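Long-range contact in esterase (Pseudomonas putida, PDB 1ZOI), which hydrolyses esters stereoselectively, as an alpha/beta hydrolase used in the synthesis of D-beta-acetylthioisobutyric acid: residues A[210-215]-A[241-246]. Residues are numbered along the deposited sequence; the frame is centred on the assembly and turned at random.
Sequences EDLKGI and KLLPNG
With CG beside the backbone N (chi1 -65°) and CD1 anti to CA (chi2 176°), Leu212 sends its two methyls to two successive residues: CD1 reaches Leu242 CD1 at 3.8 Å, while CD2 meets Leu243 CD2 at 3.9 Å. A forked leucine suits this place, since one stem serves the last residue of a helix and the first residue beyond it. Leu243 CD2 is shared in turn, lying 3.9 Å from Ile215 CB, where the beta-branched side chain runs alongside it. Lys213 keeps its chain extended beyond CG and lays CE 3.6 Å from Leu242 CD2; its methylenes pack on the partly exposed Leu242, a place that suits a long chain with an apolar stem. In the alpha/beta hydrolase fold the segments hold the C-terminal ends of helices 209-214 and 236-242 and the turns that follow, leading into parallel neighbouring strands of the central sheet, 219-224 and 246-251, the latter at one edge within this chain. Leu243 also packs on Val219 and Val221 of the inner strand, and Leu212 and Ile215 rest on helix 98-109, so the apolar seam continues inward. No direct hydrogen bond crosses between the segments. Instead a water donates to Ile215 O at 2.8 Å and accepts from Asn245 N, also at 2.8 Å. Proline has no N-H to satisfy here, and Pro244 CD sits 3.6 Å from Leu212 O, the carbonyl that also receives Ile215 N.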
loop_
_atom_site.group_PDB
_atom_site.type_symbol
_atom_site.label_atom_id
_atom_site.label_comp_id
_atom_site.label_asym_id
_atom_site.label_seq_id
_atom_site.Cartn_x
_atom_site.Cartn_y
_atom_site.Cartn_z
ATOM N N GLU A 210 29.575 -16.189 16.836
ATOM C CA GLU A 210 29.482 -17.641 16.937
ATOM C C GLU A 210 28.948 -18.261 15.649
ATOM O O GLU A 210 29.475 -19.271 15.173
ATOM C CB GLU A 210 28.577 -18.047 18.104
ATOM C CG GLU A 210 28.496 -19.556 18.311
ATOM C CD GLU A 210 27.437 -19.961 19.323
ATOM O OE1 GLU A 210 27.290 -21.176 19.576
ATOM O OE2 GLU A 210 26.752 -19.066 19.865
ATOM N N ASP A 211 27.903 -17.657 15.086
ATOM C CA ASP A 211 27.307 -18.179 13.859
ATOM C C ASP A 211 28.309 -18.162 12.712
ATOM O O ASP A 211 28.441 -19.135 11.975
ATOM C CB ASP A 211 26.082 -17.357 13.433
ATOM C CG ASP A 211 25.006 -17.277 14.503
ATOM O OD1 ASP A 211 24.887 -18.201 15.341
ATOM O OD2 ASP A 211 24.257 -16.279 14.487
ATOM N N LEU A 212 29.007 -17.042 12.571
ATOM C CA LEU A 212 29.982 -16.866 11.504
ATOM C C LEU A 212 31.100 -17.896 11.534
ATOM O O LEU A 212 31.446 -18.473 10.503
ATOM C CB LEU A 212 30.580 -15.460 11.573
ATOM C CG LEU A 212 29.634 -14.281 11.326
ATOM C CD1 LEU A 212 30.395 -12.988 11.529
ATOM C CD2 LEU A 212 29.060 -14.352 9.913
ATOM N N LYS A 213 31.657 -18.138 12.717
ATOM C CA LYS A 213 32.748 -19.102 12.848
ATOM C C LYS A 213 32.346 -20.529 12.489
ATOM O O LYS A 213 33.203 -21.363 12.172
ATOM C CB LYS A 213 33.298 -19.086 14.278
ATOM C CG LYS A 213 34.001 -17.799 14.661
ATOM C CD LYS A 213 34.421 -17.833 16.122
ATOM C CE LYS A 213 35.064 -16.522 16.548
ATOM N NZ LYS A 213 35.295 -16.476 18.022
ATOM N N GLY A 214 31.047 -20.812 12.532
ATOM C CA GLY A 214 30.573 -22.153 12.233
ATOM C C GLY A 214 30.110 -22.427 10.813
ATOM O O GLY A 214 29.853 -23.578 10.460
ATOM N N ILE A 215 29.996 -21.384 10.000
ATOM C CA ILE A 215 29.550 -21.539 8.618
ATOM C C ILE A 215 30.709 -21.965 7.726
ATOM O O ILE A 215 31.646 -21.202 7.520
ATOM C CB ILE A 215 28.950 -20.222 8.090
ATOM C CG1 ILE A 215 27.749 -19.830 8.955
ATOM C CG2 ILE A 215 28.530 -20.380 6.631
ATOM C CD1 ILE A 215 27.178 -18.459 8.648
ATOM N N LYS A 241 36.644 -12.196 7.733
ATOM C CA LYS A 241 37.731 -12.897 8.408
ATOM C C LYS A 241 37.246 -14.024 9.316
ATOM O O LYS A 241 37.906 -15.054 9.437
ATOM C CB LYS A 241 38.564 -11.910 9.228
ATOM C CG LYS A 241 39.289 -10.872 8.393
ATOM C CD LYS A 241 40.114 -9.941 9.267
ATOM C CE LYS A 241 40.868 -8.920 8.430
ATOM N NZ LYS A 241 39.946 -8.062 7.635
ATOM N N LEU A 242 36.093 -13.827 9.951
ATOM C CA LEU A 242 35.530 -14.836 10.846
ATOM C C LEU A 242 35.001 -16.059 10.103
ATOM O O LEU A 242 35.044 -17.174 10.627
ATOM C CB LEU A 242 34.407 -14.224 11.690
ATOM C CG LEU A 242 34.855 -13.285 12.812
ATOM C CD1 LEU A 242 33.651 -12.564 13.415
ATOM C CD2 LEU A 242 35.579 -14.099 13.877
ATOM N N LEU A 243 34.494 -15.849 8.890
ATOM C CA LEU A 243 33.965 -16.945 8.076
ATOM C C LEU A 243 35.114 -17.801 7.541
ATOM O O LEU A 243 35.972 -17.307 6.814
ATOM C CB LEU A 243 33.160 -16.379 6.902
ATOM C CG LEU A 243 31.805 -15.749 7.246
ATOM C CD1 LEU A 243 31.371 -14.823 6.119
ATOM C CD2 LEU A 243 30.777 -16.840 7.491
ATOM N N PRO A 244 35.140 -19.099 7.887
ATOM C CA PRO A 244 36.229 -19.952 7.393
ATOM C C PRO A 244 36.418 -19.934 5.872
ATOM O O PRO A 244 37.545 -20.018 5.380
ATOM C CB PRO A 244 35.870 -21.339 7.942
ATOM C CG PRO A 244 34.399 -21.265 8.186
ATOM C CD PRO A 244 34.204 -19.871 8.718
ATOM N N ASN A 245 35.322 -19.820 5.129
ATOM C CA ASN A 245 35.406 -19.775 3.671
ATOM C C ASN A 245 34.750 -18.515 3.119
ATOM O O ASN A 245 34.058 -18.553 2.099
ATOM C CB ASN A 245 34.760 -21.023 3.059
ATOM C CG ASN A 245 35.640 -22.255 3.191
ATOM O OD1 ASN A 245 36.712 -22.335 2.584
ATOM N ND2 ASN A 245 35.198 -23.217 3.991
ATOM N N GLY A 246 34.985 -17.396 3.799
ATOM C CA GLY A 246 34.417 -16.135 3.368
ATOM C C GLY A 246 35.432 -15.252 2.672
ATOM O O GLY A 246 36.639 -15.408 2.859
HETATM O O HOH W 1 32.529 -19.610 5.423
#